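Local coordinates for protein TqaL (Neurospora crassa, PDB 7EEH) that belongs to the 2OG-Fe dioxygenase family of the cupin clan and binds an iron(III) ion within a fold centred on antiparallel beta sheet, at residues Thr128-Leu133 and Leu272-Arg277; Pro12-Ala17 and Leu46-Thr51; Phe73-Asn78 and Asn165-Thr170; Lys27-Arg32 and His142-Thr147. The protein carries 1 engineered substitution. All blocks are in the same frame, centred on the assembly; numbering follows the deposited sequence.

Contact 1 (Thr128-Leu133 and Leu272-Arg277)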
# COMPACT_ATOMS: atom_id res chain seq x y z
N THR B 128 16.66 -16.39 -9.85
CA THR B 128 15.59 -15.41 -10.08
C THR B 128 15.76 -14.13 -9.26
O THR B 128 15.17 -13.10 -9.62
CB THR B 128 14.22 -16.01 -9.78
OG1 THR B 128 14.16 -16.37 -8.38
CG2 THR B 128 13.98 -17.24 -10.64
N ALA B 129 16.50 -14.17 -8.16
CA ALA B 129 16.80 -12.95 -7.42
C ALA B 129 17.84 -12.12 -8.16
O ALA B 129 17.68 -10.90 -8.29
CB ALA B 129 17.28 -13.26 -6.00
N PHE B 130 18.89 -12.76 -8.67
CA PHE B 130 19.82 -12.04 -9.54
C PHE B 130 19.09 -11.43 -10.73
O PHE B 130 19.34 -10.27 -11.10
CB PHE B 130 20.94 -12.96 -10.04
CG PHE B 130 21.76 -12.35 -11.15
CD1 PHE B 130 22.79 -11.45 -10.86
CD2 PHE B 130 21.50 -12.65 -12.48
CE1 PHE B 130 23.54 -10.88 -11.88
CE2 PHE B 130 22.25 -12.08 -13.50
CZ PHE B 130 23.27 -11.20 -13.20
N GLN B 131 18.20 -12.20 -11.37
CA GLN B 131 17.44 -11.67 -12.50
C GLN B 131 16.59 -10.49 -12.07
O GLN B 131 16.49 -9.49 -12.79
CB GLN B 131 16.57 -12.76 -13.13
CG GLN B 131 17.39 -13.94 -13.71
CD GLN B 131 16.53 -14.97 -14.43
OE1 GLN B 131 15.32 -15.05 -14.22
NE2 GLN B 131 17.16 -15.77 -15.29
N ALA B 132 15.96 -10.57 -10.90
CA ALA B 132 15.19 -9.44 -10.40
C ALA B 132 16.07 -8.22 -10.21
O ALA B 132 15.63 -7.09 -10.46
CB ALA B 132 14.49 -9.81 -9.10
N LEU B 133 17.32 -8.42 -9.80
CA LEU B 133 18.24 -7.29 -9.66
C LEU B 133 18.49 -6.61 -10.99
O LEU B 133 18.53 -5.38 -11.06
CB LEU B 133 19.57 -7.74 -9.04
CG LEU B 133 19.61 -7.79 -7.51
CD1 LEU B 133 20.89 -8.48 -7.02
CD2 LEU B 133 19.47 -6.39 -6.89
N LEU B 272 27.90 -7.95 -5.93
CA LEU B 272 27.59 -7.90 -7.36
C LEU B 272 27.82 -6.46 -7.81
O LEU B 272 27.32 -5.53 -7.18
CB LEU B 272 26.14 -8.33 -7.63
CG LEU B 272 25.80 -9.78 -7.28
CD1 LEU B 272 24.30 -10.01 -7.36
CD2 LEU B 272 26.56 -10.75 -8.21
N ILE B 273 28.61 -6.28 -8.87
CA ILE B 273 28.95 -4.95 -9.37
C ILE B 273 28.47 -4.87 -10.82
O ILE B 273 28.97 -5.60 -11.69
CB ILE B 273 30.45 -4.65 -9.26
CG1 ILE B 273 30.91 -4.80 -7.81
CG2 ILE B 273 30.75 -3.25 -9.78
CD1 ILE B 273 32.39 -4.81 -7.64
N PHE B 274 27.50 -4.00 -11.08
CA PHE B 274 26.89 -3.82 -12.39
C PHE B 274 27.42 -2.53 -13.00
O PHE B 274 27.16 -1.45 -12.45
CB PHE B 274 25.35 -3.73 -12.31
CG PHE B 274 24.67 -4.88 -11.58
CD1 PHE B 274 24.72 -4.98 -10.21
CD2 PHE B 274 23.90 -5.80 -12.29
CE1 PHE B 274 24.07 -6.01 -9.54
CE2 PHE B 274 23.24 -6.84 -11.63
CZ PHE B 274 23.33 -6.94 -10.25
N PHE B 275 28.14 -2.63 -14.12
CA PHE B 275 28.62 -1.46 -14.86
C PHE B 275 27.81 -1.34 -16.14
O PHE B 275 28.00 -2.15 -17.06
CB PHE B 275 30.10 -1.57 -15.23
CG PHE B 275 31.06 -1.68 -14.07
CD1 PHE B 275 31.37 -0.58 -13.29
CD2 PHE B 275 31.73 -2.88 -13.82
CE1 PHE B 275 32.30 -0.68 -12.26
CE2 PHE B 275 32.66 -2.98 -12.79
CZ PHE B 275 32.95 -1.88 -12.01
N THR B 276 26.93 -0.33 -16.24
CA THR B 276 26.01 -0.22 -17.37
C THR B 276 26.27 1.06 -18.16
O THR B 276 26.29 2.16 -17.60
CB THR B 276 24.55 -0.27 -16.89
OG1 THR B 276 24.30 -1.55 -16.29
CG2 THR B 276 23.59 -0.08 -18.07
N ARG B 277 26.42 0.92 -19.49
CA ARG B 277 26.68 2.07 -20.35
C ARG B 277 26.07 1.86 -21.72
O ARG B 277 25.74 0.74 -22.12
CB ARG B 277 28.18 2.34 -20.49
CG ARG B 277 28.97 1.16 -21.12
CD ARG B 277 30.35 1.62 -21.59
NE ARG B 277 31.20 0.50 -22.02
CZ ARG B 277 31.04 -0.17 -23.16
NH1 ARG B 277 30.06 0.15 -24.00
NH2 ARG B 277 31.86 -1.16 -23.48

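Contact 2 (Pro12-Ala17 and Leu46-Thr51)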
# COMPACT_ATOMS: atom_id res chain seq x y z
N PRO B 12 -1.10 -8.54 -7.98
CA PRO B 12 -1.04 -7.15 -7.49
C PRO B 12 0.30 -6.76 -6.90
O PRO B 12 0.72 -5.61 -7.04
CB PRO B 12 -2.16 -7.10 -6.43
CG PRO B 12 -3.07 -8.24 -6.79
CD PRO B 12 -2.19 -9.31 -7.34
N SER B 13 1.00 -7.70 -6.25
CA SER B 13 2.27 -7.37 -5.62
C SER B 13 3.36 -7.06 -6.64
O SER B 13 4.34 -6.39 -6.31
CB SER B 13 2.72 -8.53 -4.72
OG SER B 13 3.14 -9.62 -5.51
N TYR B 14 3.22 -7.54 -7.88
CA TYR B 14 4.12 -7.12 -8.94
C TYR B 14 4.00 -5.61 -9.20
O TYR B 14 5.00 -4.89 -9.22
CB TYR B 14 3.80 -7.94 -10.20
CG TYR B 14 4.57 -7.56 -11.43
CD1 TYR B 14 5.95 -7.71 -11.47
CD2 TYR B 14 3.93 -7.08 -12.57
CE1 TYR B 14 6.68 -7.38 -12.62
CE2 TYR B 14 4.64 -6.75 -13.72
CZ TYR B 14 6.02 -6.90 -13.73
OH TYR B 14 6.74 -6.58 -14.84
N TYR B 15 2.78 -5.12 -9.35
CA TYR B 15 2.59 -3.69 -9.63
C TYR B 15 2.88 -2.81 -8.42
O TYR B 15 3.38 -1.69 -8.57
CB TYR B 15 1.18 -3.49 -10.18
CG TYR B 15 1.05 -4.23 -11.47
CD1 TYR B 15 1.61 -3.72 -12.64
CD2 TYR B 15 0.44 -5.49 -11.53
CE1 TYR B 15 1.54 -4.42 -13.85
CE2 TYR B 15 0.34 -6.19 -12.74
CZ TYR B 15 0.90 -5.65 -13.90
OH TYR B 15 0.85 -6.33 -15.10
N THR B 16 2.60 -3.30 -7.22
CA THR B 16 3.00 -2.58 -6.01
C THR B 16 4.51 -2.40 -5.96
O THR B 16 5.01 -1.33 -5.60
CB THR B 16 2.51 -3.34 -4.78
OG1 THR B 16 1.08 -3.45 -4.84
CG2 THR B 16 2.92 -2.62 -3.51
N ALA B 17 5.25 -3.44 -6.31
CA ALA B 17 6.70 -3.33 -6.35
C ALA B 17 7.13 -2.30 -7.38
O ALA B 17 8.00 -1.46 -7.10
CB ALA B 17 7.31 -4.68 -6.67
N LEU B 46 11.12 -9.84 -4.48
CA LEU B 46 10.02 -10.81 -4.43
C LEU B 46 8.89 -10.40 -5.37
O LEU B 46 8.39 -11.21 -6.15
CB LEU B 46 9.49 -10.92 -3.00
CG LEU B 46 10.41 -11.63 -2.00
CD1 LEU B 46 9.88 -11.52 -0.58
CD2 LEU B 46 10.56 -13.08 -2.38
N GLY B 47 8.49 -9.12 -5.31
CA GLY B 47 7.43 -8.65 -6.18
C GLY B 47 7.75 -8.82 -7.64
O GLY B 47 6.86 -9.03 -8.45
N LEU B 48 9.04 -8.73 -7.99
CA LEU B 48 9.48 -8.89 -9.37
C LEU B 48 9.56 -10.34 -9.80
O LEU B 48 9.66 -10.60 -11.01
CB LEU B 48 10.86 -8.26 -9.58
CG LEU B 48 10.89 -6.77 -9.40
CD1 LEU B 48 12.27 -6.15 -9.76
CD2 LEU B 48 9.72 -6.36 -10.28
N GLY B 49 9.55 -11.28 -8.87
CA GLY B 49 9.65 -12.67 -9.25
C GLY B 49 10.74 -13.48 -8.56
O GLY B 49 10.86 -14.68 -8.85
N ALA B 50 11.52 -12.88 -7.68
CA ALA B 50 12.55 -13.64 -6.96
C ALA B 50 11.90 -14.67 -6.04
O ALA B 50 10.92 -14.36 -5.34
CB ALA B 50 13.42 -12.71 -6.11
N THR B 51 12.45 -15.89 -6.00
CA THR B 51 11.97 -16.87 -5.04
C THR B 51 12.82 -16.81 -3.78
O THR B 51 13.99 -16.41 -3.81
CB THR B 51 11.99 -18.29 -5.62
OG1 THR B 51 13.35 -18.74 -5.79
CG2 THR B 51 11.28 -18.32 -6.96

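Contact 3 (Phe73-Asn78 and Asn165-Thr170)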
# COMPACT_ATOMS: atom_id res chain seq x y z
N PHE B 73 44.17 -11.63 -3.82
CA PHE B 73 43.25 -10.85 -2.99
C PHE B 73 41.86 -10.72 -3.60
O PHE B 73 41.02 -10.02 -3.04
CB PHE B 73 43.83 -9.45 -2.71
CG PHE B 73 45.29 -9.46 -2.31
CD1 PHE B 73 45.71 -10.12 -1.16
CD2 PHE B 73 46.25 -8.83 -3.09
CE1 PHE B 73 47.04 -10.14 -0.79
CE2 PHE B 73 47.59 -8.85 -2.74
CZ PHE B 73 47.98 -9.50 -1.58
N ARG B 74 41.59 -11.38 -4.73
CA ARG B 74 40.26 -11.31 -5.32
C ARG B 74 39.89 -12.61 -6.04
O ARG B 74 40.72 -13.21 -6.74
CB ARG B 74 40.12 -10.12 -6.27
CG ARG B 74 40.94 -10.22 -7.54
CD ARG B 74 40.67 -9.04 -8.44
NE ARG B 74 39.72 -9.37 -9.49
CZ ARG B 74 38.78 -8.54 -9.92
NH1 ARG B 74 38.66 -7.32 -9.39
NH2 ARG B 74 37.94 -8.92 -10.88
N ARG B 75 38.65 -13.03 -5.86
CA ARG B 75 38.04 -14.10 -6.63
C ARG B 75 36.82 -13.52 -7.34
O ARG B 75 36.12 -12.68 -6.79
CB ARG B 75 37.63 -15.27 -5.72
CG ARG B 75 38.83 -16.02 -5.11
CD ARG B 75 38.66 -16.27 -3.62
NE ARG B 75 39.93 -16.60 -2.96
CZ ARG B 75 40.03 -16.98 -1.69
NH1 ARG B 75 38.93 -17.08 -0.94
NH2 ARG B 75 41.21 -17.26 -1.17
N SER B 76 36.59 -13.95 -8.57
CA SER B 76 35.60 -13.24 -9.37
C SER B 76 35.10 -14.10 -10.52
O SER B 76 35.75 -15.07 -10.92
CB SER B 76 36.19 -11.94 -9.91
OG SER B 76 36.68 -12.13 -11.23
N ARG B 77 33.90 -13.76 -10.99
CA ARG B 77 33.37 -14.16 -12.29
C ARG B 77 32.70 -12.94 -12.91
O ARG B 77 32.24 -12.05 -12.19
CB ARG B 77 32.35 -15.30 -12.19
CG ARG B 77 32.94 -16.62 -11.69
CD ARG B 77 32.01 -17.81 -11.81
NE ARG B 77 32.74 -19.03 -11.44
CZ ARG B 77 33.46 -19.74 -12.31
NH1 ARG B 77 33.52 -19.39 -13.59
NH2 ARG B 77 34.13 -20.82 -11.90
N ASN B 78 32.65 -12.88 -14.24
CA ASN B 78 31.97 -11.77 -14.87
C ASN B 78 31.21 -12.23 -16.11
O ASN B 78 31.44 -13.32 -16.65
CB ASN B 78 32.93 -10.64 -15.25
CG ASN B 78 33.87 -11.03 -16.35
OD1 ASN B 78 33.58 -10.80 -17.52
ND2 ASN B 78 34.99 -11.64 -15.99
N ASN B 165 30.72 -10.61 -10.23
CA ASN B 165 30.47 -11.18 -8.91
C ASN B 165 31.85 -11.34 -8.27
O ASN B 165 32.69 -12.07 -8.79
CB ASN B 165 29.72 -12.50 -9.05
CG ASN B 165 29.34 -13.11 -7.73
OD1 ASN B 165 29.62 -12.57 -6.65
ND2 ASN B 165 28.68 -14.24 -7.80
N LEU B 166 32.10 -10.61 -7.18
CA LEU B 166 33.46 -10.37 -6.72
C LEU B 166 33.57 -10.63 -5.22
O LEU B 166 32.82 -10.03 -4.43
CB LEU B 166 33.90 -8.93 -7.04
CG LEU B 166 35.17 -8.39 -6.37
CD1 LEU B 166 36.38 -9.16 -6.84
CD2 LEU B 166 35.37 -6.92 -6.63
N ARG B 167 34.51 -11.49 -4.83
CA ARG B 167 34.86 -11.67 -3.42
C ARG B 167 36.26 -11.11 -3.22
O ARG B 167 37.22 -11.60 -3.84
CB ARG B 167 34.80 -13.15 -3.02
CG ARG B 167 35.57 -13.47 -1.75
CD ARG B 167 35.28 -14.88 -1.25
NE ARG B 167 33.87 -15.06 -0.90
CZ ARG B 167 33.31 -16.22 -0.61
NH1 ARG B 167 34.04 -17.34 -0.63
NH2 ARG B 167 32.02 -16.28 -0.32
N THR B 168 36.38 -10.07 -2.40
CA THR B 168 37.70 -9.56 -2.04
C THR B 168 38.19 -10.27 -0.79
O THR B 168 37.39 -10.74 0.02
CB THR B 168 37.68 -8.05 -1.82
OG1 THR B 168 36.84 -7.73 -0.70
CG2 THR B 168 37.17 -7.33 -3.08
N VAL B 169 39.51 -10.37 -0.64
CA VAL B 169 40.13 -11.11 0.46
C VAL B 169 41.21 -10.24 1.08
O VAL B 169 42.11 -9.77 0.37
CB VAL B 169 40.72 -12.45 -0.01
CG1 VAL B 169 41.27 -13.23 1.17
CG2 VAL B 169 39.68 -13.27 -0.76
N THR B 170 41.12 -10.01 2.39
CA THR B 170 42.09 -9.23 3.14
C THR B 170 42.80 -10.17 4.11
O THR B 170 42.15 -10.79 4.95
CB THR B 170 41.42 -8.09 3.92
OG1 THR B 170 40.69 -7.24 3.02
CG2 THR B 170 42.46 -7.25 4.67

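Contact 4 (Lys27-Arg32 and His142-Thr147)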
# COMPACT_ATOMS: atom_id res chain seq x y z
N LYS B 27 13.65 9.65 -6.97
CA LYS B 27 14.70 10.08 -6.04
C LYS B 27 16.07 10.01 -6.69
O LYS B 27 16.93 10.85 -6.44
CB LYS B 27 14.64 9.21 -4.78
CG LYS B 27 15.54 9.67 -3.64
CD LYS B 27 15.23 8.91 -2.33
CE LYS B 27 15.88 7.53 -2.30
NZ LYS B 27 15.46 6.72 -1.10
N TYR B 28 16.29 9.00 -7.54
CA TYR B 28 17.53 8.90 -8.30
C TYR B 28 17.69 10.07 -9.27
O TYR B 28 18.77 10.65 -9.38
CB TYR B 28 17.54 7.58 -9.07
CG TYR B 28 18.82 7.19 -9.77
CD1 TYR B 28 20.02 7.08 -9.07
CD2 TYR B 28 18.80 6.85 -11.11
CE1 TYR B 28 21.18 6.68 -9.71
CE2 TYR B 28 19.96 6.45 -11.76
CZ TYR B 28 21.14 6.36 -11.06
OH TYR B 28 22.28 5.94 -11.72
N ILE B 29 16.62 10.43 -9.99
CA ILE B 29 16.67 11.59 -10.88
C ILE B 29 17.04 12.84 -10.09
O ILE B 29 17.88 13.64 -10.52
CB ILE B 29 15.34 11.76 -11.62
CG1 ILE B 29 15.15 10.64 -12.62
CG2 ILE B 29 15.28 13.14 -12.34
CD1 ILE B 29 13.72 10.47 -13.08
N THR B 30 16.46 13.00 -8.91
CA THR B 30 16.70 14.20 -8.11
C THR B 30 18.11 14.21 -7.53
O THR B 30 18.81 15.22 -7.60
CB THR B 30 15.67 14.31 -6.99
OG1 THR B 30 14.39 14.52 -7.58
CG2 THR B 30 15.98 15.47 -6.07
N ASN B 31 18.55 13.08 -6.96
CA ASN B 31 19.78 13.07 -6.20
C ASN B 31 20.98 12.54 -6.96
O ASN B 31 22.11 12.72 -6.49
CB ASN B 31 19.59 12.26 -4.92
CG ASN B 31 18.61 12.89 -3.97
OD1 ASN B 31 18.50 14.12 -3.90
ND2 ASN B 31 17.88 12.06 -3.24
N ARG B 32 20.78 11.88 -8.10
CA ARG B 32 21.82 11.28 -8.94
C ARG B 32 22.51 10.08 -8.29
O ARG B 32 23.53 9.58 -8.83
CB ARG B 32 22.87 12.32 -9.38
CG ARG B 32 22.28 13.69 -9.73
CD ARG B 32 21.09 13.59 -10.68
NE ARG B 32 21.52 13.30 -12.03
CZ ARG B 32 20.70 13.03 -13.04
NH1 ARG B 32 19.38 13.02 -12.85
NH2 ARG B 32 21.21 12.79 -14.23
N HIS B 142 16.13 3.37 -17.05
CA HIS B 142 15.37 3.64 -18.27
C HIS B 142 14.78 5.04 -18.25
O HIS B 142 14.07 5.41 -17.32
CB HIS B 142 14.26 2.60 -18.40
CG HIS B 142 13.44 2.73 -19.64
ND1 HIS B 142 12.08 2.46 -19.68
CD2 HIS B 142 13.78 3.10 -20.90
CE1 HIS B 142 11.63 2.65 -20.90
NE2 HIS B 142 12.63 3.05 -21.66
N GLY B 143 15.09 5.82 -19.28
CA GLY B 143 14.54 7.15 -19.44
C GLY B 143 15.21 8.24 -18.63
O GLY B 143 14.83 9.41 -18.77
N VAL B 144 16.19 7.92 -17.79
CA VAL B 144 16.82 8.95 -16.96
C VAL B 144 17.86 9.69 -17.77
O VAL B 144 18.86 9.11 -18.21
CB VAL B 144 17.45 8.34 -15.70
CG1 VAL B 144 18.18 9.42 -14.92
CG2 VAL B 144 16.38 7.70 -14.83
N GLN B 145 17.64 10.99 -17.98
CA GLN B 145 18.59 11.81 -18.74
C GLN B 145 19.85 12.07 -17.92
O GLN B 145 19.77 12.50 -16.76
CB GLN B 145 17.93 13.13 -19.14
CG GLN B 145 16.82 12.98 -20.17
CD GLN B 145 16.47 14.30 -20.86
OE1 GLN B 145 16.82 15.38 -20.38
NE2 GLN B 145 15.79 14.21 -22.00
N THR B 146 21.01 11.82 -18.52
CA THR B 146 22.30 12.01 -17.86
C THR B 146 23.26 12.71 -18.81
O THR B 146 22.98 12.92 -19.99
CB THR B 146 22.93 10.67 -17.43
OG1 THR B 146 23.08 9.84 -18.58
CG2 THR B 146 22.06 9.96 -16.40
N THR B 147 24.44 13.05 -18.27
CA THR B 147 25.55 13.55 -19.08
C THR B 147 26.01 12.50 -20.09
O THR B 147 26.25 11.34 -19.74
CB THR B 147 26.72 13.92 -18.16
OG1 THR B 147 26.25 14.81 -17.15
CG2 THR B 147 27.84 14.60 -18.96
O HOH W 1 17.60 13.13 -15.26

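Contact 1 (Thr128-Leu133 and Leu272-Arg277)
F130 holds its CG trans to the backbone N (chi1 169°), whereas F274 holds its CG trans to the carbonyl carbon (chi1 -54°), and the two side chains run past one another head to tail between helix and strand. The first torsion helps carry the F130 ring to the strand although its CB does not head there: CE1 of F130 ends 4.1 Å from CE2 of F274. A second pair meets by methyl groups, CD1 of L133 lying 3.8 Å from CD1 of L272. L272 CD1 also sits at the edge of the F130 ring, near its plane, 4.1 Å from F130 CD1. The fourth touch is L133 CB against F274 CZ at 4.0 Å. F130 and L133 therefore each meet both L272 and F274, and the closed group of four buried side chains is purely apolar, with no hydrogen bond across. The segment axes approach to 11.6 Å at an angle of 35°, so side chains alone fill the gap. A helix packed in this way on the major sheet is consistent with the cupin-type jelly roll (double-stranded beta helix) of this family; the F274 side chain is about 11 Å from the iron(III) ion. L163 of strand 158-170 touches both F130 and F274, T194 of strand 190-199 meets L133, and M41 and L45 of helix 38-48 cover L133.

Contact 2 (Pro12-Ala17 and Leu46-Thr51)
Close packing against the G47 backbone dominates, by Y14 CA, S13 O and the A17 methyl: the CA atoms of Y14 and G47 are 4.6 Å apart, a separation possible because G47 presents no side chain to helix 12-31. A17 CB rests 4.0 Å from G47 CA, and S13 O lies 3.8 Å from that same G47 CA. These are the marks of a close, glycine-mediated helix-helix contact.

Of polar character there is one CA-H...O contact, from Y14 CA to G47 O at 3.4 Å with 145° at the hydrogen; no conventional hydrogen bond links the segments. The same G47 oxygen lies at the edge of the Y14 ring, in its plane, 3.4 Å from Y14 CD1. A chi1 of 176° swings the tyrosine ring away from its own backbone N and alongside this carbonyl, while its OH bonds to the backbone N of L309.

The apolar part is Y14 CE1 against L48 CD2 at 4.0 Å, the two side chains crossing at about a right angle. A Schellman motif at G49 then ends helix 38-48, and T51 is the N-cap of helix 52-58.

Beyond the contact, L48 packs on A132 and A50 on A129 of helix 128-141, while Y15 and T16 meet I18 and A19 of the second subunit.

Contact 3 (Phe73-Asn78 and Asn165-Thr170)
V169 sets its CG2 over one face of the R75 guanidinium, 3.8 Å from R75 CZ and above the centre of the group. R75 reaches this place through a bend at chi2 (133°), which carries its chain obliquely across the valine. On the other side of the strand pair, L166 CD1 covers one face of the R74 guanidinium, 3.9 Å from R74 NH1, the two side chains meeting at about a right angle. R74 starts with its CG between the backbone N and the carbonyl carbon (chi1 68°), and a bend at chi3 brings the guanidinium plane over L166 CD1, which also lies 4.1 Å from S76 CB. Both strands belong to the major antiparallel sheet, the probable core of a cupin-type fold, and the L166 side chain is about 10 Å from the iron(III) ion. Paired main-chain bonds join R75 with R167 and R77 with N165, the R75 N to R167 O bond measuring 2.9 Å. At the corner of the chain the bond from V169 N to F73 O is less regular, since the donor stands 45° out of the carbonyl plane. R167 shares the face of R75 and V169; R75 NH1 and R167 NH1 are 4.9 Å apart, not in contact, and the R167 charge is probably balanced by a salt bridge to D270, with a hydrogen bond to N63. R77, on this face too, turns its end away to the carbonyls of N64, F117 and E119.

Contact 4 (Lys27-Arg32 and His142-Thr147)
V144, R32 and I29 bury the most surface where the end of helix 12-31 meets the loop that follows helix 128-141, at the periphery of what is probably a cupin-type fold. V144 points its CB at the helix and spreads both methyls against one atom: I29 CG1 lies 3.9 Å from V144 CG2 and 4.0 Å from V144 CG1. This small apolar patch borders the polar part of the contact, which R32 carries. R32 is the first residue past the helix and has positive phi (68°). Its side chain bends twice, at chi2 (-49°) and chi3 (-75°), bringing the guanidinium back beside the last helical turn. There NH1 of R32 donates to I29 O over 2.8 Å, on a lone pair and in the guanidinium plane. NH2 of R32 reaches across to Q145 O at 2.9 Å, again on a lone pair, so two carbonyls at the edge of the group hold it against rotation. A salt bridge from NE to E250 adds a third hold and probably balances the charge; the same carboxylate also accepts from T147 N. NH2 of R32 further packs on T146 CG2, 3.7 Å away. Close by, N31 bonds to E37 of the third subunit. Q145 O has a second donor, a water 2.7 Å away that in turn accepts from R32 NH1 at 3.0 Å.

From the N terminus, helix 12-31 enters two contacts. Contact 2 closes the shortest loop, bringing its start back against the end of helix 38-48, while contact 4 fastens its far end to the loop after helix 128-141. These two loops cross. Contact 3 then joins strands 74-84 and 158-170, and contact 1 sets helix 128-141 on strand 267-277; contacts 1, 3 and 4 all cross one another, whereas contact 2 closes before contacts 1 and 3 open. Contacts 1 and 3 meet in the major sheet, where L272 packs on N165 and I273 on L166. A probable hydrogen bond of T128 OG1 with T51 N links contacts 1 and 2 and ties helices together, while contact 1 joins them to the sheet.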